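Local coordinates for protein deferrochelatase (Vibrio cholerae, PDB 5DE0) that binds heme b and probably acts as a dye-decolorizing peroxidase, oxidising substrates at the expense of hydrogen peroxide, at residues 60-64 and 65-69. Residues are numbered along the deposited sequence; the frame is centred on the assembly and turned at random.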
ATOM      1  N   VAL B  60      -3.329  -3.823 -20.548  1.00 20.80           N
ATOM      2  CA  VAL B  60      -2.588  -5.077 -20.514  1.00 20.40           C
ATOM      3  C   VAL B  60      -1.526  -5.100 -21.606  1.00 20.38           C
ATOM      4  O   VAL B  60      -1.824  -4.865 -22.779  1.00 20.32           O
ATOM      5  CB  VAL B  60      -3.521  -6.291 -20.684  1.00 20.04           C
ATOM      6  CG1 VAL B  60      -2.726  -7.581 -20.598  1.00 19.45           C
ATOM      7  CG2 VAL B  60      -4.621  -6.263 -19.632  1.00 19.87           C
ATOM      8  N   ALA B  61      -0.288  -5.390 -21.218  1.00 19.63           N
ATOM      9  CA  ALA B  61       0.828  -5.368 -22.160  1.00 21.47           C
ATOM     10  C   ALA B  61       1.677  -6.631 -22.061  1.00 21.74           C
ATOM     11  O   ALA B  61       1.762  -7.257 -21.001  1.00 19.68           O
ATOM     12  CB  ALA B  61       1.683  -4.139 -21.928  1.00 20.22           C
ATOM     13  N   PHE B  62       2.312  -6.998 -23.170  1.00 21.59           N
ATOM     14  CA  PHE B  62       3.095  -8.227 -23.230  1.00 23.12           C
ATOM     15  C   PHE B  62       4.535  -7.951 -23.651  1.00 21.54           C
ATOM     16  O   PHE B  62       4.786  -7.066 -24.474  1.00 22.73           O
ATOM     17  CB  PHE B  62       2.454  -9.218 -24.200  1.00 24.44           C
ATOM     18  CG  PHE B  62       1.009  -9.499 -23.915  1.00 24.40           C
ATOM     19  CD1 PHE B  62       0.009  -8.784 -24.554  1.00 24.45           C
ATOM     20  CD2 PHE B  62       0.647 -10.483 -23.006  1.00 23.82           C
ATOM     21  CE1 PHE B  62      -1.330  -9.046 -24.289  1.00 24.33           C
ATOM     22  CE2 PHE B  62      -0.688 -10.747 -22.741  1.00 25.21           C
ATOM     23  CZ  PHE B  62      -1.673 -10.027 -23.384  1.00 24.97           C
ATOM     24  N   SER B  63       5.473  -8.714 -23.093  1.00 23.01           N
ATOM     25  CA  SER B  63       6.886  -8.550 -23.417  1.00 24.54           C
ATOM     26  C   SER B  63       7.238  -9.177 -24.762  1.00 27.29           C
ATOM     27  O   SER B  63       6.428  -9.885 -25.354  1.00 27.52           O
ATOM     28  CB  SER B  63       7.758  -9.156 -22.322  1.00 24.85           C
ATOM     29  OG  SER B  63       7.635 -10.566 -22.287  1.00 24.89           O
ATOM     30  N   LYS B  64       8.452  -8.906 -25.235  1.00 26.77           N
ATOM     31  CA  LYS B  64       8.947  -9.464 -26.486  1.00 28.17           C
ATOM     32  C   LYS B  64       8.966 -10.989 -26.444  1.00 29.82           C
ATOM     33  O   LYS B  64       8.546 -11.653 -27.401  1.00 31.10           O
ATOM     34  CB  LYS B  64      10.348  -8.925 -26.786  1.00 28.96           C
ATOM     35  CG  LYS B  64      11.085  -9.683 -27.883  1.00 29.70           C
ATOM     36  CD  LYS B  64      10.418  -9.505 -29.238  1.00 31.25           C
ATOM     37  CE  LYS B  64      11.243 -10.146 -30.346  1.00 36.04           C
ATOM     38  NZ  LYS B  64      10.641  -9.910 -31.684  1.00 36.30           N
ATOM     39  N   GLY B  65       9.453 -11.536 -25.333  1.00 29.66           N
ATOM     40  CA  GLY B  65       9.561 -12.974 -25.179  1.00 30.66           C
ATOM     41  C   GLY B  65       8.220 -13.683 -25.191  1.00 31.80           C
ATOM     42  O   GLY B  65       8.086 -14.752 -25.788  1.00 35.44           O
ATOM     43  N   PHE B  66       7.223 -13.090 -24.544  1.00 31.04           N
ATOM     44  CA  PHE B  66       5.901 -13.699 -24.475  1.00 31.45           C
ATOM     45  C   PHE B  66       5.116 -13.494 -25.765  1.00 34.23           C
ATOM     46  O   PHE B  66       4.179 -14.240 -26.052  1.00 35.55           O
ATOM     47  CB  PHE B  66       5.115 -13.138 -23.287  1.00 29.39           C
ATOM     48  CG  PHE B  66       3.808 -13.847 -23.032  1.00 28.66           C
ATOM     49  CD1 PHE B  66       3.785 -15.039 -22.323  1.00 29.51           C
ATOM     50  CD2 PHE B  66       2.604 -13.323 -23.492  1.00 28.48           C
ATOM     51  CE1 PHE B  66       2.587 -15.705 -22.083  1.00 29.54           C
ATOM     52  CE2 PHE B  66       1.402 -13.987 -23.253  1.00 28.84           C
ATOM     53  CZ  PHE B  66       1.397 -15.177 -22.548  1.00 28.73           C
ATOM     54  N   TRP B  67       5.487 -12.477 -26.535  1.00 34.14           N
ATOM     55  CA  TRP B  67       4.772 -12.183 -27.766  1.00 35.22           C
ATOM     56  C   TRP B  67       5.004 -13.267 -28.820  1.00 38.45           C
ATOM     57  O   TRP B  67       4.214 -13.411 -29.750  1.00 39.78           O
ATOM     58  CB  TRP B  67       5.178 -10.812 -28.310  1.00 34.33           C
ATOM     59  CG  TRP B  67       4.107 -10.191 -29.160  1.00 34.95           C
ATOM     60  CD1 TRP B  67       3.775 -10.533 -30.438  1.00 37.56           C
ATOM     61  CD2 TRP B  67       3.214  -9.132 -28.786  1.00 33.32           C
ATOM     62  NE1 TRP B  67       2.737  -9.754 -30.886  1.00 38.26           N
ATOM     63  CE2 TRP B  67       2.374  -8.885 -29.891  1.00 35.53           C
ATOM     64  CE3 TRP B  67       3.047  -8.371 -27.628  1.00 30.37           C
ATOM     65  CZ2 TRP B  67       1.376  -7.901 -29.866  1.00 33.04           C
ATOM     66  CZ3 TRP B  67       2.065  -7.403 -27.606  1.00 28.24           C
ATOM     67  CH2 TRP B  67       1.241  -7.174 -28.714  1.00 30.04           C
ATOM     68  N   SER B  68       6.086 -14.025 -28.672  1.00 38.42           N
ATOM     69  CA  SER B  68       6.380 -15.116 -29.587  1.00 40.16           C
ATOM     70  C   SER B  68       5.271 -16.162 -29.570  1.00 42.29           C
ATOM     71  O   SER B  68       4.993 -16.796 -30.585  1.00 44.79           O
ATOM     72  CB  SER B  68       7.713 -15.758 -29.228  1.00 40.46           C
ATOM     73  OG  SER B  68       8.767 -14.838 -29.412  1.00 46.13           O
ATOM     74  N   HIS B  69       4.648 -16.333 -28.408  1.00 41.97           N
ATOM     75  CA  HIS B  69       3.555 -17.278 -28.237  1.00 43.53           C
ATOM     76  C   HIS B  69       2.320 -16.888 -29.051  1.00 44.07           C
ATOM     77  O   HIS B  69       1.460 -17.725 -29.319  1.00 45.54           O
ATOM     78  CB  HIS B  69       3.187 -17.387 -26.757  1.00 42.25           C
ATOM     79  CG  HIS B  69       4.239 -18.035 -25.911  1.00 41.17           C
ATOM     80  ND1 HIS B  69       5.471 -17.459 -25.679  1.00 39.63           N
ATOM     81  CD2 HIS B  69       4.239 -19.205 -25.230  1.00 41.78           C
ATOM     82  CE1 HIS B  69       6.185 -18.250 -24.896  1.00 41.75           C
ATOM     83  NE2 HIS B  69       5.458 -19.316 -24.609  1.00 47.40           N
TER
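With CG of Phe66 turned opposite its own backbone N (chi1 -172°) and CG of Phe62 set opposite its carbonyl carbon, the two benzyl groups meet at the CD2 corners of their rings. Phe62 CD2 lies 3.5 Å from Phe66 CD2. The contact is rim to rim: the planes are nearly parallel, 14° apart, but neither ring covers the other. The indole of Trp67 lies with CE3 and CZ3 against Phe62 CB, CZ3 also coming near Phe62 CD1. There CE3 of the indole rests 3.6 Å from Phe62 CB, and the Phe62 ring presents its edge to the indole six-membered ring in an offset edge-to-face pair, planes at 78°. Phe70 adds an edge-to-face contact to each of the three rings, and Leu34 and Leu37 of helix 30-38 also pack on Phe62. This aromatic cluster joins the end of strand 57-62 of the N-terminal ferredoxin-like sheet of the DyP fold, which also bonds through Phe62 to Phe290 of strand 281-291, to the short helix 64-67. Ser63 is the N-cap of that helix: its OG accepts a weak but fairly straight bond from Phe66 N, 3.4 Å long, while its stronger polar partner is Val96 O. The first helical turn is closed by Trp67 N, which donates to Ser63 O at 3.0 Å and more weakly to Lys64 O at 3.3 Å. Trp67 CB sits 3.3 Å from the same Ser63 O, and NE1 of the indole bonds to Ala73 O, which would help to hold the turn of the indole against Phe62.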